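PDB 5IQK: beta-lactamase Rm3 from Uncultured bacterium, which probably hydrolyses the beta-lactam ring of antibiotics with the aid of bound zinc, as a subclass B3 metallo-beta-lactamase. Local coordinates for residues D203-H206 and S207-T210; S227-W230 and Q231-E234; L86-L89 and Q90-S93. All blocks are in the same frame, centred on the assembly; numbering follows the deposited sequence.

Contact 1: residues D203-H206 and S207-T210; sequences DLRH and SFET
Phe208 swings its CG anti to its own carbonyl carbon (chi1 -65°), which folds the ring back along helix 200-212 and sets one face over the carbonyl oxygen of Leu204; ring atom CG lies 3.1 Å from Leu204 O, which sits off-centre toward the rim. The same oxygen accepts the amide of Phe208, with Phe208 N to Leu204 O at 2.9 Å and a nearly straight N-H...O angle of 166°. Farther out, CZ of Phe208 packs against CB of Leu204 at 4.2 Å. A similar backward turn of Ser207 and Thr210 carries each hydroxyl to the carbonyl one turn earlier: Ser207 OG lies 3.0 Å from Asp203 O and Thr210 OG1 3.0 Å from His206 O. The single proton of Ser207 OG has a second acceptor within reach, Pro153 O. On the exposed side, ND1 of His206 is 3.3 Å from OE1 of Glu209. Helix 200-212 is the connection of the beta-alpha-beta unit between strands 171-178 and 218-221, and helix 249-269 covers the Phe208 side through Val254 and Arg258. Chemically, the helix buries an aromatic ring against its own backbone, whereas the exposed side carries an imidazole and a carboxylate whose nearness could modestly favour a protonated ring.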
loop_
_atom_site.group_PDB
_atom_site.type_symbol
_atom_site.label_atom_id
_atom_site.label_comp_id
_atom_site.label_asym_id
_atom_site.label_seq_id
_atom_site.Cartn_x
_atom_site.Cartn_y
_atom_site.Cartn_z
ATOM N N ASP A 203 9.881 8.494 13.225
ATOM C CA ASP A 203 9.224 7.468 12.399
ATOM C C ASP A 203 9.708 7.475 10.947
ATOM O O ASP A 203 10.077 6.419 10.404
ATOM C CB ASP A 203 7.707 7.655 12.407
ATOM C CG ASP A 203 7.049 7.070 13.627
ATOM O OD1 ASP A 203 7.764 6.489 14.465
ATOM O OD2 ASP A 203 5.818 7.211 13.757
ATOM N N LEU A 204 9.692 8.648 10.319
ATOM C CA LEU A 204 10.133 8.762 8.928
ATOM C C LEU A 204 11.583 8.324 8.753
ATOM O O LEU A 204 11.885 7.564 7.832
ATOM C CB LEU A 204 9.955 10.196 8.415
ATOM C CG LEU A 204 8.556 10.654 7.984
ATOM C CD1 LEU A 204 8.524 12.165 7.812
ATOM C CD2 LEU A 204 8.120 9.964 6.691
ATOM N N ARG A 205 12.477 8.785 9.629
ATOM C CA ARG A 205 13.882 8.408 9.521
ATOM C C ARG A 205 14.093 6.906 9.663
ATOM O O ARG A 205 14.892 6.321 8.938
ATOM C CB ARG A 205 14.749 9.129 10.565
ATOM C CG ARG A 205 14.649 10.641 10.554
ATOM C CD ARG A 205 15.350 11.218 9.341
ATOM N NE ARG A 205 15.317 12.677 9.323
ATOM C CZ ARG A 205 15.552 13.402 8.237
ATOM N NH1 ARG A 205 15.834 12.795 7.088
ATOM N NH2 ARG A 205 15.498 14.729 8.295
ATOM N N HIS A 206 13.396 6.287 10.611
ATOM C CA HIS A 206 13.578 4.866 10.846
ATOM C C HIS A 206 12.948 4.068 9.686
ATOM O O HIS A 206 13.443 2.994 9.329
ATOM C CB HIS A 206 13.012 4.457 12.213
ATOM C CG HIS A 206 13.331 3.043 12.604
ATOM N ND1 HIS A 206 14.538 2.686 13.163
ATOM C CD2 HIS A 206 12.594 1.907 12.547
ATOM C CE1 HIS A 206 14.542 1.387 13.407
ATOM N NE2 HIS A 206 13.370 0.894 13.054
ATOM N N SER A 207 11.847 4.574 9.136
ATOM C CA SER A 207 11.208 3.951 7.966
ATOM C C SER A 207 12.124 4.019 6.748
ATOM O O SER A 207 12.241 3.041 6.010
ATOM C CB SER A 207 9.859 4.612 7.646
ATOM O OG SER A 207 8.915 4.283 8.650
ATOM N N PHE A 208 12.765 5.168 6.539
ATOM C CA PHE A 208 13.785 5.306 5.488
ATOM C C PHE A 208 14.862 4.222 5.625
ATOM O O PHE A 208 15.265 3.596 4.641
ATOM C CB PHE A 208 14.444 6.691 5.528
ATOM C CG PHE A 208 13.514 7.844 5.208
ATOM C CD1 PHE A 208 12.299 7.648 4.572
ATOM C CD2 PHE A 208 13.888 9.137 5.535
ATOM C CE1 PHE A 208 11.460 8.723 4.283
ATOM C CE2 PHE A 208 13.064 10.213 5.243
ATOM C CZ PHE A 208 11.848 10.014 4.617
ATOM N N GLU A 209 15.330 4.010 6.854
ATOM C CA GLU A 209 16.338 3.006 7.144
ATOM C C GLU A 209 15.822 1.601 6.849
ATOM O O GLU A 209 16.531 0.775 6.287
ATOM C CB GLU A 209 16.737 3.090 8.615
ATOM C CG GLU A 209 17.457 4.361 9.019
ATOM C CD GLU A 209 17.454 4.562 10.520
ATOM O OE1 GLU A 209 16.991 3.651 11.233
ATOM O OE2 GLU A 209 17.953 5.607 10.986
ATOM N N THR A 210 14.581 1.344 7.253
ATOM C CA THR A 210 13.964 0.032 7.093
ATOM C C THR A 210 13.799 -0.332 5.627
ATOM O O THR A 210 14.207 -1.410 5.185
ATOM C CB THR A 210 12.581 -0.017 7.767
ATOM O OG1 THR A 210 12.738 0.073 9.187
ATOM C CG2 THR A 210 11.860 -1.318 7.426
#

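Contact 2: residues S227-W230 and Q231-E234; sequences SQLW and QRLE
Arg232 reaches back five residues to Ser227, and this side-chain hydrogen bond spans the start of helix 229-239. Its NH1 lies 3.0 Å from Ser227 O with an N-H...O angle of 145°, the oxygen tilted somewhat out of the guanidinium plane. The bend at chi3 (68°) brings the group round to that carbonyl, while CD of Arg232 rests 3.3 Å from the same Ser227 O. Leu219 O takes a further bond from NH1, and Phe244 O one from NH2. Backbone bonds follow the regular i to i+4 pattern: Arg232 N to Gln228 O at 3.0 Å, from the N-cap residue, then Leu233 N to Leu229 O at 2.8 Å and Glu234 N to Trp230 O.

Van der Waals contacts supplement these bonds. CD1 of Leu229 sits over one face of the guanidinium, 3.9 Å from NH1 of Arg232 and offset toward its rim. In an apolar contact, CD2 of Leu233 meets the six-membered ring of Trp230 obliquely, 3.9 Å from CE3. NE1 of the indole bonds to Lys29 O, and the ring makes an edge-to-face stack with Tyr25.

Three carbonyl oxygens, those of Ser227, Leu219 and Phe244, thus orient the guanidinium of Arg232, and their partial negative charge probably steadies the cation, which ties the first turn of the helix to strand 218-221 and the segment around Phe244.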
loop_
_atom_site.group_PDB
_atom_site.type_symbol
_atom_site.label_atom_id
_atom_site.label_comp_id
_atom_site.label_asym_id
_atom_site.label_seq_id
_atom_site.Cartn_x
_atom_site.Cartn_y
_atom_site.Cartn_z
ATOM N N SER A 227 6.736 4.504 -7.816
ATOM C CA SER A 227 7.725 3.485 -8.174
ATOM C C SER A 227 7.791 3.326 -9.688
ATOM O O SER A 227 8.251 2.300 -10.194
ATOM C CB SER A 227 7.407 2.142 -7.511
ATOM O OG SER A 227 6.182 1.582 -7.971
ATOM N N GLN A 228 7.331 4.350 -10.405
ATOM C CA GLN A 228 7.382 4.388 -11.877
ATOM C C GLN A 228 6.712 3.174 -12.520
ATOM O O GLN A 228 7.204 2.630 -13.529
ATOM C CB GLN A 228 8.830 4.482 -12.373
ATOM C CG GLN A 228 9.597 5.696 -11.840
ATOM C CD GLN A 228 10.176 5.430 -10.463
ATOM O OE1 GLN A 228 10.726 4.355 -10.215
ATOM N NE2 GLN A 228 10.043 6.398 -9.552
ATOM N N LEU A 229 5.581 2.754 -11.959
ATOM C CA LEU A 229 4.961 1.508 -12.416
ATOM C C LEU A 229 4.478 1.605 -13.855
ATOM O O LEU A 229 4.492 0.597 -14.578
ATOM C CB LEU A 229 3.801 1.100 -11.507
ATOM C CG LEU A 229 3.209 -0.291 -11.757
ATOM C CD1 LEU A 229 4.292 -1.363 -11.678
ATOM C CD2 LEU A 229 2.094 -0.593 -10.771
ATOM N N TRP A 230 4.027 2.783 -14.282
ATOM C CA TRP A 230 3.487 2.879 -15.640
ATOM C C TRP A 230 4.590 2.939 -16.691
ATOM O O TRP A 230 4.403 2.435 -17.806
ATOM C CB TRP A 230 2.521 4.068 -15.747
ATOM C CG TRP A 230 1.470 4.020 -14.683
ATOM C CD1 TRP A 230 1.016 5.072 -13.928
ATOM C CD2 TRP A 230 0.778 2.848 -14.195
ATOM N NE1 TRP A 230 0.076 4.632 -13.026
ATOM C CE2 TRP A 230 -0.085 3.278 -13.163
ATOM C CE3 TRP A 230 0.793 1.485 -14.544
ATOM C CZ2 TRP A 230 -0.920 2.396 -12.471
ATOM C CZ3 TRP A 230 -0.034 0.610 -13.853
ATOM C CH2 TRP A 230 -0.881 1.072 -12.826
ATOM N N GLN A 231 5.747 3.500 -16.349
ATOM C CA GLN A 231 6.902 3.400 -17.245
ATOM C C GLN A 231 7.325 1.933 -17.376
ATOM O O GLN A 231 7.594 1.432 -18.479
ATOM C CB GLN A 231 8.087 4.226 -16.754
ATOM C CG GLN A 231 7.865 5.743 -16.779
ATOM C CD GLN A 231 7.290 6.270 -15.477
ATOM O OE1 GLN A 231 6.533 5.585 -14.788
ATOM N NE2 GLN A 231 7.658 7.497 -15.129
ATOM N N ARG A 232 7.401 1.264 -16.232
ATOM C CA ARG A 232 7.779 -0.151 -16.159
ATOM C C ARG A 232 6.807 -1.032 -16.942
ATOM O O ARG A 232 7.230 -1.912 -17.706
ATOM C CB ARG A 232 7.835 -0.570 -14.680
ATOM C CG ARG A 232 9.051 0.017 -13.973
ATOM C CD ARG A 232 8.937 0.008 -12.448
ATOM N NE ARG A 232 8.953 -1.305 -11.822
ATOM C CZ ARG A 232 8.374 -1.560 -10.653
ATOM N NH1 ARG A 232 7.720 -0.599 -10.006
ATOM N NH2 ARG A 232 8.442 -2.767 -10.137
ATOM N N LEU A 233 5.507 -0.788 -16.765
ATOM C CA LEU A 233 4.474 -1.511 -17.514
ATOM C C LEU A 233 4.620 -1.316 -19.015
ATOM O O LEU A 233 4.539 -2.282 -19.773
ATOM C CB LEU A 233 3.067 -1.091 -17.081
ATOM C CG LEU A 233 1.913 -1.763 -17.842
ATOM C CD1 LEU A 233 1.932 -3.284 -17.611
ATOM C CD2 LEU A 233 0.574 -1.195 -17.420
ATOM N N GLU A 234 4.830 -0.076 -19.452
ATOM C CA GLU A 234 5.034 0.188 -20.878
ATOM C C GLU A 234 6.250 -0.584 -21.388
ATOM O O GLU A 234 6.239 -1.137 -22.489
ATOM C CB GLU A 234 5.212 1.693 -21.142
ATOM C CG GLU A 234 5.498 2.021 -22.605
ATOM C CD GLU A 234 5.534 3.511 -22.884
ATOM O OE1 GLU A 234 4.949 4.286 -22.094
ATOM O OE2 GLU A 234 6.143 3.908 -23.901
#

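Contact 3: residues L86-L89 and Q90-S93; sequences LAEL and QRRS
Leu89 O is gripped twice by Ser93: the hydroxyl OG donates to it at 2.7 Å, and the amide N of the same residue adds a weak bond at 3.0 Å. OG of Ser93 stands between its backbone N and carbonyl carbon (chi1 64°), a position that folds the hydroxyl back onto the preceding turn; OG also accepts the amide of Ala95, just beyond the helix. Ahead of this end the helix is regular, Gln90 N bonding to Leu86 O at 2.9 Å. Arg91 bends at chi3 and lays one face of its guanidinium over the backbone, with NH2 3.6 Å from CA of Glu88 and NH1 3.6 Å from Ala87 O, both backbone atoms offset toward the rim. Glu88 runs out extended, and a water joins it to Arg92, giving a proton to OE2 of Glu88 at 2.6 Å and accepting one from NH1 of Arg92 at 3.3 Å, in the guanidinium plane. Leu86 and Leu89 pack on Ile73 of strand 70-74, while Leu89 and Arg92 touch Ile57 of helix 53-62. A short amphipathic helix of this kind, laid on a central sheet, belongs to the αβ/βα sandwich of the metallo-beta-lactamase superfamily.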
loop_
_atom_site.group_PDB
_atom_site.type_symbol
_atom_site.label_atom_id
_atom_site.label_comp_id
_atom_site.label_asym_id
_atom_site.label_seq_id
_atom_site.Cartn_x
_atom_site.Cartn_y
_atom_site.Cartn_z
ATOM N N LEU A 86 -12.001 -1.293 1.706
ATOM C CA LEU A 86 -11.788 -2.526 2.472
ATOM C C LEU A 86 -13.061 -3.201 2.987
ATOM O O LEU A 86 -13.157 -4.422 2.955
ATOM C CB LEU A 86 -10.872 -2.257 3.654
ATOM C CG LEU A 86 -9.423 -1.970 3.300
ATOM C CD1 LEU A 86 -8.636 -1.690 4.587
ATOM C CD2 LEU A 86 -8.850 -3.159 2.541
ATOM N N ALA A 87 -14.032 -2.426 3.461
ATOM C CA ALA A 87 -15.277 -3.019 3.961
ATOM C C ALA A 87 -15.977 -3.862 2.893
ATOM O O ALA A 87 -16.482 -4.962 3.179
ATOM C CB ALA A 87 -16.213 -1.940 4.470
ATOM N N GLU A 88 -16.010 -3.356 1.664
ATOM C CA GLU A 88 -16.676 -4.078 0.574
ATOM C C GLU A 88 -15.901 -5.326 0.171
ATOM O O GLU A 88 -16.490 -6.381 -0.073
ATOM C CB GLU A 88 -16.868 -3.164 -0.645
ATOM C CG GLU A 88 -17.521 -3.868 -1.840
ATOM C CD GLU A 88 -18.044 -2.897 -2.895
ATOM O OE1 GLU A 88 -17.854 -1.671 -2.736
ATOM O OE2 GLU A 88 -18.650 -3.366 -3.886
ATOM N N LEU A 89 -14.579 -5.205 0.092
ATOM C CA LEU A 89 -13.742 -6.342 -0.257
ATOM C C LEU A 89 -13.878 -7.443 0.791
ATOM O O LEU A 89 -13.969 -8.633 0.452
ATOM C CB LEU A 89 -12.285 -5.914 -0.409
ATOM C CG LEU A 89 -12.040 -4.983 -1.597
ATOM C CD1 LEU A 89 -10.639 -4.410 -1.553
ATOM C CD2 LEU A 89 -12.296 -5.728 -2.921
ATOM N N GLN A 90 -13.932 -7.048 2.058
ATOM C CA GLN A 90 -14.147 -8.014 3.133
ATOM C C GLN A 90 -15.498 -8.705 3.013
ATOM O O GLN A 90 -15.584 -9.925 3.123
ATOM C CB GLN A 90 -14.035 -7.337 4.495
ATOM C CG GLN A 90 -14.477 -8.209 5.664
ATOM C CD GLN A 90 -13.900 -7.709 6.972
ATOM O OE1 GLN A 90 -14.500 -6.868 7.644
ATOM N NE2 GLN A 90 -12.736 -8.231 7.347
ATOM N N ARG A 91 -16.553 -7.936 2.770
ATOM C CA ARG A 91 -17.884 -8.520 2.639
ATOM C C ARG A 91 -17.955 -9.525 1.496
ATOM O O ARG A 91 -18.596 -10.568 1.621
ATOM C CB ARG A 91 -18.936 -7.437 2.429
ATOM C CG ARG A 91 -19.405 -6.766 3.704
ATOM C CD ARG A 91 -20.694 -5.996 3.460
ATOM N NE ARG A 91 -20.579 -5.071 2.332
ATOM C CZ ARG A 91 -20.107 -3.831 2.429
ATOM N NH1 ARG A 91 -19.694 -3.371 3.601
ATOM N NH2 ARG A 91 -20.040 -3.054 1.354
ATOM N N ARG A 92 -17.281 -9.220 0.390
ATOM C CA ARG A 92 -17.365 -10.066 -0.804
ATOM C C ARG A 92 -16.465 -11.301 -0.709
ATOM O O ARG A 92 -16.680 -12.289 -1.412
ATOM C CB ARG A 92 -17.007 -9.256 -2.057
ATOM C CG ARG A 92 -18.041 -8.194 -2.463
ATOM C CD ARG A 92 -19.287 -8.829 -3.075
ATOM N NE ARG A 92 -18.981 -9.572 -4.296
ATOM C CZ ARG A 92 -18.908 -9.025 -5.506
ATOM N NH1 ARG A 92 -19.144 -7.733 -5.671
ATOM N NH2 ARG A 92 -18.610 -9.775 -6.555
ATOM N N SER A 93 -15.446 -11.242 0.143
ATOM C CA SER A 93 -14.510 -12.356 0.279
ATOM C C SER A 93 -14.683 -13.126 1.584
ATOM O O SER A 93 -14.317 -14.306 1.674
ATOM C CB SER A 93 -13.074 -11.848 0.169
ATOM O OG SER A 93 -12.771 -10.970 1.239
HETATM O O HOH W 1 -20.233 -5.428 -3.647
#

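In the fold
The three contacts are successive turns on three separate helices, and none touches another. Contacts 1 and 3 lie on opposite sides of the chain's centre, their own centres about 31 Å apart; contact 2 is about 25 Å from contact 1 and about 28 Å from contact 3, centre to centre. Contacts 1 and 2 flank strand 218-221 along the chain, one on the helix that leads into it and the other on the helix that follows. His223, a zinc ligand, comes between that strand and contact 2, while Asp81 and His82 precede contact 3. Each contact stays clear of the metals: the side chains of Leu204, Leu86 and Ser227 are about 11, 12 and 13 Å from a bound zinc.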